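Local coordinates for protein flavin adenine dinucleotide synthase (Saccharomyces cerevisiae, PDB 2WSI) that catalyses the adenylation of flavin mononucleotide with ATP, giving the coenzyme flavin adenine dinucleotide and diphosphate, at residues Ser43-Arg48 with Lys176-Thr181; Leu70-Ser75 with Gln192-Trp197. One frame throughout, in Å; residues are numbered along the deposited sequence.

Contact 1: Ser43-Arg48 with Lys176-Thr181; sequences SEIFVR and KPIQRT. With FAD (flavin-adenine dinucleotide), chain C.
Ile178 reaches from strand 178-180 to the end of helix 25-45 and meets Glu44 and Ile45 there. The closest contacts pass through one methyl group. Ile178 CD1 lies 3.7 Å from both CB and the backbone O of Glu44, and 3.8 Å from Ile45 CG1. The two isoleucine side chains run past each other in opposite directions. Ile178 has CG1 anti to its carbonyl carbon (chi1 -61°) and an extended chi2 (-179°), which carries CD1 out to the helix. Ile45 is buried and also touches Leu191 of strand 189-191. The loose side lies at the Glu44 carboxylate and two arginines. The exposed Glu44 crosses Ile178 obliquely, with OE1 3.8 Å from Ile178 CD1. The exposed Arg48 and Arg180 approach without a bond, NH2 to NH2 4.7 Å; Arg180 NH1 has its salt bridge with Asp187. No hydrogen bond joins the two segments. Beyond the strand, Thr181 reaches the bound FAD, its CA 3.3 Å from FAD O4, and its OG1 is hydrogen-bonded to Pro186 O. The arrangement is a helix end packed on the antiparallel edge strand of the mixed sheet in this PAPS reductase-family fold, where that strand leads into the flavin pocket.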
loop_
_atom_site.group_PDB
_atom_site.type_symbol
_atom_site.label_atom_id
_atom_site.label_comp_id
_atom_site.label_asym_id
_atom_site.label_seq_id
_atom_site.Cartn_x
_atom_site.Cartn_y
_atom_site.Cartn_z
ATOM N N SER A 43 -7.445 -10.830 14.575
ATOM C CA SER A 43 -8.568 -11.072 15.474
ATOM C C SER A 43 -9.926 -11.072 14.815
ATOM O O SER A 43 -10.841 -11.657 15.369
ATOM C CB SER A 43 -8.656 -9.971 16.556
ATOM O OG SER A 43 -7.669 -10.149 17.550
ATOM N N GLU A 44 -10.095 -10.355 13.703
ATOM C CA GLU A 44 -11.420 -10.228 13.081
ATOM C C GLU A 44 -11.504 -10.759 11.665
ATOM O O GLU A 44 -12.573 -11.134 11.213
ATOM C CB GLU A 44 -11.881 -8.773 13.075
ATOM C CG GLU A 44 -12.311 -8.260 14.435
ATOM C CD GLU A 44 -12.633 -6.772 14.387
ATOM O OE1 GLU A 44 -13.523 -6.393 13.598
ATOM O OE2 GLU A 44 -11.993 -5.992 15.128
ATOM N N ILE A 45 -10.389 -10.788 10.948
ATOM C CA ILE A 45 -10.457 -11.168 9.548
ATOM C C ILE A 45 -10.000 -12.596 9.272
ATOM O O ILE A 45 -10.736 -13.386 8.669
ATOM C CB ILE A 45 -9.672 -10.138 8.716
ATOM C CG1 ILE A 45 -10.404 -8.783 8.853
ATOM C CG2 ILE A 45 -9.603 -10.563 7.285
ATOM C CD1 ILE A 45 -9.632 -7.598 8.277
ATOM N N PHE A 46 -8.781 -12.921 9.671
ATOM C CA PHE A 46 -8.247 -14.243 9.386
ATOM C C PHE A 46 -8.972 -15.311 10.189
ATOM O O PHE A 46 -8.876 -16.498 9.877
ATOM C CB PHE A 46 -6.747 -14.324 9.669
ATOM C CG PHE A 46 -5.884 -13.451 8.751
ATOM C CD1 PHE A 46 -6.408 -12.855 7.625
ATOM C CD2 PHE A 46 -4.534 -13.291 9.020
ATOM C CE1 PHE A 46 -5.613 -12.056 6.797
ATOM C CE2 PHE A 46 -3.733 -12.526 8.191
ATOM C CZ PHE A 46 -4.274 -11.900 7.083
ATOM N N VAL A 47 -9.697 -14.905 11.216
ATOM C CA VAL A 47 -10.439 -15.890 12.005
ATOM C C VAL A 47 -11.658 -16.354 11.196
ATOM O O VAL A 47 -12.160 -17.484 11.336
ATOM C CB VAL A 47 -10.835 -15.253 13.348
ATOM C CG1 VAL A 47 -12.030 -15.954 13.969
ATOM C CG2 VAL A 47 -9.600 -15.237 14.285
ATOM N N ARG A 48 -12.112 -15.486 10.301
ATOM C CA ARG A 48 -13.342 -15.751 9.569
ATOM C C ARG A 48 -13.133 -16.201 8.125
ATOM O O ARG A 48 -13.913 -16.995 7.595
ATOM C CB ARG A 48 -14.196 -14.494 9.623
ATOM C CG ARG A 48 -15.503 -14.588 8.922
ATOM C CD ARG A 48 -16.310 -13.369 9.285
ATOM N NE ARG A 48 -17.611 -13.350 8.639
ATOM C CZ ARG A 48 -18.454 -12.331 8.737
ATOM N NH1 ARG A 48 -18.109 -11.245 9.441
ATOM N NH2 ARG A 48 -19.613 -12.381 8.110
ATOM N N LYS A 176 -16.032 1.320 7.195
ATOM C CA LYS A 176 -15.764 0.472 8.345
ATOM C C LYS A 176 -14.680 -0.550 7.965
ATOM O O LYS A 176 -14.543 -0.885 6.787
ATOM C CB LYS A 176 -17.035 -0.288 8.738
ATOM C CG LYS A 176 -18.186 0.608 9.206
ATOM C CD LYS A 176 -19.556 -0.003 8.882
ATOM C CE LYS A 176 -19.677 -1.476 9.321
ATOM N NZ LYS A 176 -20.122 -1.600 10.731
ATOM N N PRO A 177 -13.948 -1.070 8.960
ATOM C CA PRO A 177 -12.902 -2.088 8.715
ATOM C C PRO A 177 -13.455 -3.369 8.082
ATOM O O PRO A 177 -12.781 -4.002 7.272
ATOM C CB PRO A 177 -12.365 -2.421 10.113
ATOM C CG PRO A 177 -12.748 -1.191 10.985
ATOM C CD PRO A 177 -13.989 -0.603 10.359
ATOM N N ILE A 178 -14.650 -3.787 8.474
ATOM C CA ILE A 178 -15.265 -4.934 7.798
ATOM C C ILE A 178 -16.653 -4.483 7.349
ATOM O O ILE A 178 -17.481 -4.148 8.179
ATOM C CB ILE A 178 -15.327 -6.165 8.715
ATOM C CG1 ILE A 178 -13.903 -6.592 9.141
ATOM C CG2 ILE A 178 -16.032 -7.309 8.004
ATOM C CD1 ILE A 178 -13.880 -7.831 10.052
ATOM N N GLN A 179 -16.902 -4.472 6.044
ATOM C CA GLN A 179 -18.077 -3.796 5.514
ATOM C C GLN A 179 -18.530 -4.432 4.201
ATOM O O GLN A 179 -17.721 -4.675 3.310
ATOM C CB GLN A 179 -17.708 -2.312 5.264
ATOM C CG GLN A 179 -18.853 -1.432 4.914
ATOM C CD GLN A 179 -18.441 0.027 4.815
ATOM O OE1 GLN A 179 -17.275 0.334 4.601
ATOM N NE2 GLN A 179 -19.402 0.930 4.967
ATOM N N ARG A 180 -19.822 -4.685 4.069
ATOM C CA ARG A 180 -20.388 -5.162 2.806
ATOM C C ARG A 180 -20.260 -4.108 1.724
ATOM O O ARG A 180 -20.195 -2.921 2.023
ATOM C CB ARG A 180 -21.863 -5.530 2.985
ATOM C CG ARG A 180 -22.060 -6.881 3.669
ATOM C CD ARG A 180 -21.623 -8.027 2.744
ATOM N NE ARG A 180 -21.545 -9.288 3.474
ATOM C CZ ARG A 180 -21.052 -10.430 2.987
ATOM N NH1 ARG A 180 -20.592 -10.492 1.750
ATOM N NH2 ARG A 180 -21.016 -11.520 3.758
ATOM N N THR A 181 -20.166 -4.534 0.467
ATOM C CA THR A 181 -20.193 -3.564 -0.628
ATOM C C THR A 181 -21.583 -2.989 -0.711
ATOM O O THR A 181 -22.505 -3.562 -0.154
ATOM C CB THR A 181 -19.880 -4.198 -1.957
ATOM O OG1 THR A 181 -20.702 -5.368 -2.103
ATOM C CG2 THR A 181 -18.369 -4.560 -2.040
HETATM P PA FAD C . -8.213 4.548 -4.576
HETATM O O1A FAD C . -7.255 5.360 -5.405
HETATM O O2A FAD C . -9.387 4.091 -5.397
HETATM O O5B FAD C . -7.504 3.316 -3.794
HETATM C C5B FAD C . -8.194 2.719 -2.711
HETATM C C4B FAD C . -7.828 1.232 -2.662
HETATM O O4B FAD C . -8.534 0.542 -3.660
HETATM C C3B FAD C . -6.359 1.002 -2.955
HETATM O O3B FAD C . -5.581 1.056 -1.786
HETATM C C2B FAD C . -6.376 -0.391 -3.557
HETATM O O2B FAD C . -6.379 -1.370 -2.539
HETATM C C1B FAD C . -7.698 -0.419 -4.277
HETATM N N9A FAD C . -7.472 -0.023 -5.677
HETATM C C8A FAD C . -7.592 1.222 -6.241
HETATM N N7A FAD C . -7.307 1.129 -7.569
HETATM C C5A FAD C . -6.986 -0.165 -7.832
HETATM C C6A FAD C . -6.607 -0.821 -8.985
HETATM N N6A FAD C . -6.495 -0.192 -10.170
HETATM N N1A FAD C . -6.378 -2.164 -8.918
HETATM C C2A FAD C . -6.501 -2.873 -7.741
HETATM N N3A FAD C . -6.842 -2.207 -6.586
HETATM C C4A FAD C . -7.107 -0.884 -6.656
HETATM N N1 FAD C . -17.339 2.419 -3.367
HETATM C C2 FAD C . -18.645 2.435 -2.951
HETATM O O2 FAD C . -19.267 3.497 -2.902
HETATM N N3 FAD C . -19.268 1.265 -2.592
HETATM C C4 FAD C . -18.594 0.065 -2.649
HETATM O O4 FAD C . -19.212 -0.947 -2.302
HETATM C C4X FAD C . -17.262 0.041 -3.074
HETATM N N5 FAD C . -16.539 -1.147 -3.144
HETATM C C5X FAD C . -15.220 -1.147 -3.557
HETATM C C6 FAD C . -14.487 -2.332 -3.631
HETATM C C7 FAD C . -13.164 -2.306 -4.082
HETATM C C7M FAD C . -12.352 -3.565 -4.186
HETATM C C8 FAD C . -12.582 -1.096 -4.435
HETATM C C8M FAD C . -11.155 -1.048 -4.896
HETATM C C9 FAD C . -13.309 0.077 -4.349
HETATM C C9A FAD C . -14.623 0.059 -3.926
HETATM N N10 FAD C . -15.331 1.243 -3.867
HETATM C C10 FAD C . -16.637 1.235 -3.419
HETATM C "C1'" FAD C . -14.655 2.535 -4.236
HETATM C "C2'" FAD C . -13.959 3.151 -3.002
HETATM O "O2'" FAD C . -14.800 3.258 -1.878
HETATM C "C3'" FAD C . -13.350 4.521 -3.285
HETATM O "O3'" FAD C . -14.382 5.467 -3.426
HETATM C "C4'" FAD C . -12.502 4.488 -4.543
HETATM O "O4'" FAD C . -11.631 3.377 -4.511
HETATM C "C5'" FAD C . -11.656 5.757 -4.651
HETATM O "O5'" FAD C . -11.112 6.061 -3.381
HETATM P P FAD C . -9.596 6.589 -3.236
HETATM O O1P FAD C . -9.265 7.492 -4.401
HETATM O O2P FAD C . -9.386 7.200 -1.870
HETATM O O3P FAD C . -8.621 5.327 -3.253
#

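Contact 2: Leu70-Ser75 with Gln192-Trp197; sequences LLLYLS and QPLLHW
Leu72 of helix 64-87 meets Leu194 and Trp197 of the loop after strand 189-191. All three residues are buried, and the contact between the segments is wholly apolar. Leu72 CD1 does the touching on the helix side. It lies 4.0 Å from Leu194 CD1, a methyl-to-methyl contact in which the two side chains cross at about a right angle. The leucine torsions set this up: chi1 of -61° sets CG anti to the carbonyl carbon, and chi2 of 170° then turns CD1 toward the loop.

The second kind of contact is between methyl and indole. Leu72 CD1 approaches the six-membered part of the Trp197 ring obliquely, with CZ2 nearest at 3.5 Å. CH2 and CE2 of Trp197 are slightly farther from the same methyl, at 4.0 and 4.1 Å. Leu72 and Trp197 come from opposite directions. Leu194 CD1 lies 3.5 Å above the plane of the indole, shifted toward its rim. One methyl of Leu194 therefore touches Leu72 and also lies over the tryptophan.

Polar bonds hold the loop rather than join the segments. Two type I beta turns overlap, Gln192 to Leu195 and Leu194 to Trp197. In the second, Trp197 N bonds to Leu194 O at 3.0 Å. Thr37 OG1 of helix 25-45 is hydrogen-bonded to both Trp197 NE1 and Pro193 O. This ties the indole and its loop to that helix.

On helix 199-209, Phe205 touches Leu72, and Ile202 packs against both Leu194 and Trp197. The loop thus leaves strand 189-191 of the sheet and lies among helices 25-45, 64-87 and 199-209.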
loop_
_atom_site.group_PDB
_atom_site.type_symbol
_atom_site.label_atom_id
_atom_site.label_comp_id
_atom_site.label_asym_id
_atom_site.label_seq_id
_atom_site.Cartn_x
_atom_site.Cartn_y
_atom_site.Cartn_z
ATOM N N LEU A 70 -0.063 -4.173 2.259
ATOM C CA LEU A 70 0.475 -5.473 1.860
ATOM C C LEU A 70 1.617 -5.915 2.773
ATOM O O LEU A 70 1.674 -7.073 3.186
ATOM C CB LEU A 70 0.953 -5.413 0.395
ATOM C CG LEU A 70 1.556 -6.736 -0.076
ATOM C CD1 LEU A 70 0.562 -7.889 0.100
ATOM C CD2 LEU A 70 1.990 -6.616 -1.556
ATOM N N LEU A 71 2.519 -4.998 3.130
ATOM C CA LEU A 71 3.576 -5.343 4.081
ATOM C C LEU A 71 2.977 -5.768 5.425
ATOM O O LEU A 71 3.391 -6.767 5.983
ATOM C CB LEU A 71 4.562 -4.189 4.298
ATOM C CG LEU A 71 5.319 -3.651 3.090
ATOM C CD1 LEU A 71 6.193 -2.464 3.516
ATOM C CD2 LEU A 71 6.159 -4.744 2.428
ATOM N N LEU A 72 1.997 -5.023 5.939
ATOM C CA LEU A 72 1.335 -5.396 7.208
ATOM C C LEU A 72 0.599 -6.741 7.106
ATOM O O LEU A 72 0.612 -7.556 8.028
ATOM C CB LEU A 72 0.357 -4.295 7.658
ATOM C CG LEU A 72 1.072 -2.970 7.918
ATOM C CD1 LEU A 72 0.015 -1.885 8.108
ATOM C CD2 LEU A 72 2.001 -3.096 9.130
ATOM N N TYR A 73 -0.022 -6.969 5.959
ATOM C CA TYR A 73 -0.803 -8.167 5.712
ATOM C C TYR A 73 0.130 -9.381 5.721
ATOM O O TYR A 73 -0.173 -10.408 6.341
ATOM C CB TYR A 73 -1.455 -8.037 4.336
ATOM C CG TYR A 73 -2.520 -9.065 4.019
ATOM C CD1 TYR A 73 -3.833 -8.867 4.450
ATOM C CD2 TYR A 73 -2.241 -10.189 3.268
ATOM C CE1 TYR A 73 -4.831 -9.754 4.146
ATOM C CE2 TYR A 73 -3.242 -11.121 2.951
ATOM C CZ TYR A 73 -4.548 -10.879 3.394
ATOM O OH TYR A 73 -5.590 -11.734 3.100
ATOM N N LEU A 74 1.278 -9.245 5.062
ATOM C CA LEU A 74 2.266 -10.329 5.020
ATOM C C LEU A 74 2.827 -10.585 6.401
ATOM O O LEU A 74 3.029 -11.728 6.790
ATOM C CB LEU A 74 3.411 -9.990 4.039
ATOM C CG LEU A 74 2.952 -10.094 2.569
ATOM C CD1 LEU A 74 3.930 -9.422 1.637
ATOM C CD2 LEU A 74 2.715 -11.563 2.200
ATOM N N SER A 75 3.077 -9.519 7.148
ATOM C CA SER A 75 3.482 -9.693 8.535
ATOM C C SER A 75 2.464 -10.512 9.332
ATOM O O SER A 75 2.829 -11.437 10.079
ATOM C CB SER A 75 3.694 -8.331 9.196
ATOM O OG SER A 75 4.045 -8.516 10.551
ATOM N N GLN A 192 -10.942 -3.395 5.107
ATOM C CA GLN A 192 -10.374 -2.046 5.004
ATOM C C GLN A 192 -9.640 -1.729 6.316
ATOM O O GLN A 192 -10.037 -0.835 7.072
ATOM C CB GLN A 192 -11.531 -1.044 4.753
ATOM C CG GLN A 192 -12.208 -1.295 3.408
ATOM C CD GLN A 192 -13.468 -0.475 3.158
ATOM O OE1 GLN A 192 -14.322 -0.289 4.043
ATOM N NE2 GLN A 192 -13.626 -0.049 1.934
ATOM N N PRO A 193 -8.569 -2.482 6.605
ATOM C CA PRO A 193 -7.907 -2.349 7.905
ATOM C C PRO A 193 -6.906 -1.195 7.990
ATOM O O PRO A 193 -6.322 -1.026 9.055
ATOM C CB PRO A 193 -7.162 -3.684 8.072
ATOM C CG PRO A 193 -7.207 -4.373 6.687
ATOM C CD PRO A 193 -7.915 -3.473 5.734
ATOM N N LEU A 194 -6.708 -0.440 6.910
ATOM C CA LEU A 194 -5.820 0.725 6.915
ATOM C C LEU A 194 -6.579 2.029 7.167
ATOM O O LEU A 194 -6.019 3.122 7.058
ATOM C CB LEU A 194 -5.079 0.828 5.560
ATOM C CG LEU A 194 -3.661 1.398 5.659
ATOM C CD1 LEU A 194 -2.757 0.445 6.385
ATOM C CD2 LEU A 194 -3.064 1.727 4.275
ATOM N N LEU A 195 -7.866 1.933 7.472
ATOM C CA LEU A 195 -8.707 3.118 7.444
ATOM C C LEU A 195 -8.262 4.256 8.372
ATOM O O LEU A 195 -8.522 5.410 8.073
ATOM C CB LEU A 195 -10.154 2.773 7.798
ATOM C CG LEU A 195 -10.985 2.190 6.662
ATOM C CD1 LEU A 195 -12.377 1.848 7.198
ATOM C CD2 LEU A 195 -11.057 3.172 5.459
ATOM N N HIS A 196 -7.618 3.941 9.486
ATOM C CA HIS A 196 -7.235 4.995 10.447
ATOM C C HIS A 196 -5.801 5.505 10.262
ATOM O O HIS A 196 -5.307 6.305 11.061
ATOM C CB HIS A 196 -7.438 4.487 11.877
ATOM C CG HIS A 196 -8.811 3.948 12.120
ATOM N ND1 HIS A 196 -9.947 4.704 11.918
ATOM C CD2 HIS A 196 -9.238 2.711 12.473
ATOM C CE1 HIS A 196 -11.016 3.966 12.167
ATOM N NE2 HIS A 196 -10.611 2.761 12.524
ATOM N N TRP A 197 -5.128 5.073 9.197
ATOM C CA TRP A 197 -3.784 5.574 8.929
ATOM C C TRP A 197 -3.801 6.991 8.365
ATOM O O TRP A 197 -4.572 7.312 7.447
ATOM C CB TRP A 197 -3.068 4.621 7.935
ATOM C CG TRP A 197 -2.539 3.440 8.630
ATOM C CD1 TRP A 197 -3.259 2.469 9.280
ATOM C CD2 TRP A 197 -1.166 3.058 8.731
ATOM N NE1 TRP A 197 -2.402 1.508 9.789
ATOM C CE2 TRP A 197 -1.117 1.850 9.456
ATOM C CE3 TRP A 197 0.036 3.614 8.254
ATOM C CZ2 TRP A 197 0.070 1.218 9.752
ATOM C CZ3 TRP A 197 1.201 2.983 8.534
ATOM C CH2 TRP A 197 1.220 1.782 9.269
#

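How the contacts relate
Contact 2 is the core contact, its centre about 8 Å from the centre of the chain. Contact 1 lies farther out, its centre about 18 Å from the centre of the chain, and is only partly buried. Both rest mainly on apolar side chains and have no hydrogen bond between their segments. Contact 2 uses leucines and an indole, whereas contact 1 has isoleucines beside charged side chains near solvent. Helix 25-45 serves both: its end forms contact 1, and its Thr37 anchors the loop of contact 2. Segments 176-181 and 192-197 are also joined. Pro177 O and Gln192 N are 2.9 Å apart, a probable hydrogen bond, and Leu195 CD1 packs against Lys176 C at 3.4 Å.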